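Side-chain contact in Lmo2470 protein (Listeria monocytogenes EGD-e, PDB 5HL3), which interacts with the host protein afadin and facilitates bacterial crossing of the basement membrane, and is a calcium-binding internalin with leucine-rich repeats: residues 339-344 against 349-354. Residues are numbered along the deposited sequence; the frame is centred on the assembly and turned at random.
With CA (calcium ion), chain H.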
ATOM      1  N   ASP A 339      15.347  22.710  17.175  1.00 15.23           N
ATOM      2  CA  ASP A 339      15.361  21.796  16.022  1.00 14.97           C
ATOM      3  C   ASP A 339      16.784  21.498  15.642  1.00 14.82           C
ATOM      4  O   ASP A 339      17.605  22.417  15.592  1.00 15.39           O
ATOM      5  CB  ASP A 339      14.650  22.421  14.833  1.00 15.72           C
ATOM      6  CG  ASP A 339      14.915  21.694  13.533  1.00 16.17           C
ATOM      7  OD1 ASP A 339      16.065  21.632  13.041  1.00 17.03           O
ATOM      8  OD2 ASP A 339      13.959  21.258  12.943  1.00 16.81           O
ATOM      9  N   VAL A 340      17.100  20.216  15.450  1.00 14.32           N
ATOM     10  CA  VAL A 340      18.354  19.800  14.823  1.00 14.40           C
ATOM     11  C   VAL A 340      17.975  19.084  13.529  1.00 14.05           C
ATOM     12  O   VAL A 340      17.112  18.190  13.517  1.00 13.55           O
ATOM     13  CB  VAL A 340      19.193  18.882  15.728  1.00 14.29           C
ATOM     14  CG1 VAL A 340      20.265  18.112  14.955  1.00 14.31           C
ATOM     15  CG2 VAL A 340      19.887  19.703  16.779  1.00 14.84           C
ATOM     16  N   SER A 341      18.624  19.496  12.454  1.00 14.41           N
ATOM     17  CA  SER A 341      18.357  18.942  11.129  1.00 14.23           C
ATOM     18  C   SER A 341      19.651  18.487  10.473  1.00 14.44           C
ATOM     19  O   SER A 341      20.708  19.091  10.674  1.00 14.98           O
ATOM     20  CB  SER A 341      17.642  19.970  10.263  1.00 14.63           C
ATOM     21  OG  SER A 341      16.285  20.162  10.714  1.00 14.43           O
ATOM     22  N   TYR A 342      19.555  17.437   9.665  1.00 14.10           N
ATOM     23  CA  TYR A 342      20.695  16.935   8.922  1.00 14.36           C
ATOM     24  C   TYR A 342      20.184  16.280   7.635  1.00 14.16           C
ATOM     25  O   TYR A 342      18.973  16.162   7.391  1.00 13.82           O
ATOM     26  CB  TYR A 342      21.529  15.980   9.787  1.00 14.21           C
ATOM     27  CG  TYR A 342      20.856  14.683  10.102  1.00 13.57           C
ATOM     28  CD1 TYR A 342      20.021  14.536  11.234  1.00 13.21           C
ATOM     29  CD2 TYR A 342      20.992  13.588   9.239  1.00 13.41           C
ATOM     30  CE1 TYR A 342      19.403  13.340  11.491  1.00 12.74           C
ATOM     31  CE2 TYR A 342      20.379  12.397   9.513  1.00 12.93           C
ATOM     32  CZ  TYR A 342      19.555  12.278  10.616  1.00 12.60           C
ATOM     33  OH  TYR A 342      18.916  11.092  10.876  1.00 12.23           O
ATOM     34  N   ASN A 343      21.137  15.846   6.808  1.00 14.46           N
ATOM     35  CA  ASN A 343      20.805  15.250   5.490  1.00 14.41           C
ATOM     36  C   ASN A 343      19.958  16.195   4.656  1.00 14.70           C
ATOM     37  O   ASN A 343      19.074  15.792   3.919  1.00 14.49           O
ATOM     38  CB  ASN A 343      20.142  13.847   5.603  1.00 13.72           C
ATOM     39  CG  ASN A 343      20.420  13.002   4.393  1.00 13.82           C
ATOM     40  OD1 ASN A 343      21.505  13.091   3.860  1.00 14.34           O
ATOM     41  ND2 ASN A 343      19.445  12.213   3.937  1.00 13.42           N
ATOM     42  N   HIS A 344      20.243  17.486   4.762  1.00 15.29           N
ATOM     43  CA  HIS A 344      19.544  18.446   3.939  1.00 15.77           C
ATOM     44  C   HIS A 344      19.812  18.163   2.453  1.00 16.31           C
ATOM     45  O   HIS A 344      20.968  18.029   2.031  1.00 16.90           O
ATOM     46  CB  HIS A 344      20.056  19.864   4.194  1.00 16.54           C
ATOM     47  CG  HIS A 344      19.802  20.377   5.573  1.00 16.36           C
ATOM     48  ND1 HIS A 344      18.642  21.025   5.917  1.00 16.43           N
ATOM     49  CD2 HIS A 344      20.595  20.414   6.667  1.00 16.42           C
ATOM     50  CE1 HIS A 344      18.721  21.436   7.169  1.00 16.35           C
ATOM     51  NE2 HIS A 344      19.899  21.067   7.649  1.00 16.32           N
ATOM     52  N   GLY A 349      14.251  18.576  -1.651  1.00 19.21           N
ATOM     53  CA  GLY A 349      13.372  18.890  -0.508  1.00 18.52           C
ATOM     54  C   GLY A 349      13.504  17.918   0.673  1.00 17.07           C
ATOM     55  O   GLY A 349      12.831  18.094   1.685  1.00 16.96           O
ATOM     56  N   GLY A 350      14.386  16.926   0.585  1.00 16.14           N
ATOM     57  CA  GLY A 350      14.560  16.007   1.707  1.00 14.98           C
ATOM     58  C   GLY A 350      15.276  16.618   2.901  1.00 14.64           C
ATOM     59  O   GLY A 350      16.123  17.495   2.738  1.00 15.16           O
ATOM     60  N   VAL A 351      14.967  16.117   4.084  1.00 13.87           N
ATOM     61  CA  VAL A 351      15.664  16.508   5.309  1.00 13.77           C
ATOM     62  C   VAL A 351      15.274  15.553   6.428  1.00 13.11           C
ATOM     63  O   VAL A 351      14.190  14.988   6.416  1.00 12.83           O
ATOM     64  CB  VAL A 351      15.353  17.978   5.725  1.00 14.26           C
ATOM     65  CG1 VAL A 351      13.909  18.147   6.122  1.00 14.14           C
ATOM     66  CG2 VAL A 351      16.268  18.449   6.841  1.00 14.32           C
ATOM     67  N   CYS A 352      16.188  15.375   7.386  1.00 12.99           N
ATOM     68  CA  CYS A 352      15.924  14.684   8.639  1.00 12.55           C
ATOM     69  C   CYS A 352      15.910  15.745   9.734  1.00 12.75           C
ATOM     70  O   CYS A 352      16.904  16.434   9.919  1.00 13.11           O
ATOM     71  CB  CYS A 352      16.961  13.599   8.909  1.00 12.38           C
ATOM     72  SG  CYS A 352      16.868  12.185   7.776  1.00 12.16           S
ATOM     73  N   SER A 353      14.779  15.914  10.424  1.00 12.62           N
ATOM     74  CA  SER A 353      14.602  17.044  11.354  1.00 12.91           C
ATOM     75  C   SER A 353      13.937  16.606  12.637  1.00 12.65           C
ATOM     76  O   SER A 353      12.915  15.931  12.614  1.00 12.41           O
ATOM     77  CB  SER A 353      13.715  18.099  10.677  1.00 13.31           C
ATOM     78  OG  SER A 353      13.373  19.156  11.573  1.00 13.65           O
ATOM     79  N   TYR A 354      14.544  16.979  13.761  1.00 12.80           N
ATOM     80  CA  TYR A 354      14.126  16.551  15.099  1.00 12.68           C
ATOM     81  C   TYR A 354      13.923  17.754  15.990  1.00 13.11           C
ATOM     82  O   TYR A 354      14.826  18.567  16.140  1.00 13.50           O
ATOM     83  CB  TYR A 354      15.151  15.562  15.686  1.00 12.54           C
ATOM     84  CG  TYR A 354      15.137  14.284  14.886  1.00 12.19           C
ATOM     85  CD1 TYR A 354      15.864  14.165  13.707  1.00 12.19           C
ATOM     86  CD2 TYR A 354      14.273  13.258  15.238  1.00 11.95           C
ATOM     87  CE1 TYR A 354      15.757  13.019  12.934  1.00 11.92           C
ATOM     88  CE2 TYR A 354      14.191  12.099  14.481  1.00 11.70           C
ATOM     89  CZ  TYR A 354      14.905  12.005  13.323  1.00 11.67           C
ATOM     90  OH  TYR A 354      14.784  10.876  12.505  1.00 11.47           O
TER
HETATM   91 CA    CA H 407      11.623  20.374  12.644  1.00 20.20          CA
HETATM   92  O   HOH W   1      10.804  18.041  12.406  1.00 20.49           O
HETATM   93  O   HOH W   2      11.413  21.099  10.468  1.00 32.20           O
HETATM   94  O   HOH W   3      11.143  22.696  13.182  1.00 28.74           O
HETATM   95  O   HOH W   4       9.225  20.604  12.633  1.00 29.21           O
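Asp339 meets Ser353 at a calcium ion that both bind, the carboxylate through OD2 and the serine through OG. These two ligand atoms, Asp339 OD2 and Ser353 OG, lie 2.6 Å apart, a closeness explained by the shared metal. With CG anti to the backbone N (chi1 166°), the aspartate can place OD2 on the metal beside Ser353 OG; Asp355 and four waters complete the shell. A carboxylate suits the place because it brings negative charge to the cation, while the small serine supplies a neutral oxygen on a short stem. Val340 pairs with Tyr354 through two backbone hydrogen bonds, Val340 N to Tyr354 O (2.9 Å) and Tyr354 N to Val340 O (2.8 Å), and its branched side chain packs on Val301. Ser341 faces Ser353 in a non-hydrogen-bonded pair, on the calcium side of the sheet. Its OG donates to the syn lone pair of Asp339 OD1 (2.8 Å) and accepts a weak bond from Ser353 OG, a second-shell link that ties together both ligand side chains. This is the antiparallel beta hairpin of strands 334-345 and 350-360, within the sheet that follows the leucine-rich repeats. Tyr342 points to the other face, where its ring lies flat over Cys352: Cys352 CB lies 3.5 Å from the centroid of the Tyr342 ring, over one face, a CH-pi contact, and Cys352 SG comes in obliquely. The slim cysteine lets the ring close down over strand 350-354, and Tyr342 CE1 also reaches Tyr354 CE1 (3.9 Å), in a hydrophobic layer covered by Ile286 of helix 285-292. The chain turns a corner at Asn343, whose amide bonds to Val297 and Gln263. Beyond it, His344 and Val351 lie side by side, pointing the same way, with His344 ND1 touching Val351 CG2 at 3.6 Å while NE2 bonds to Thr302.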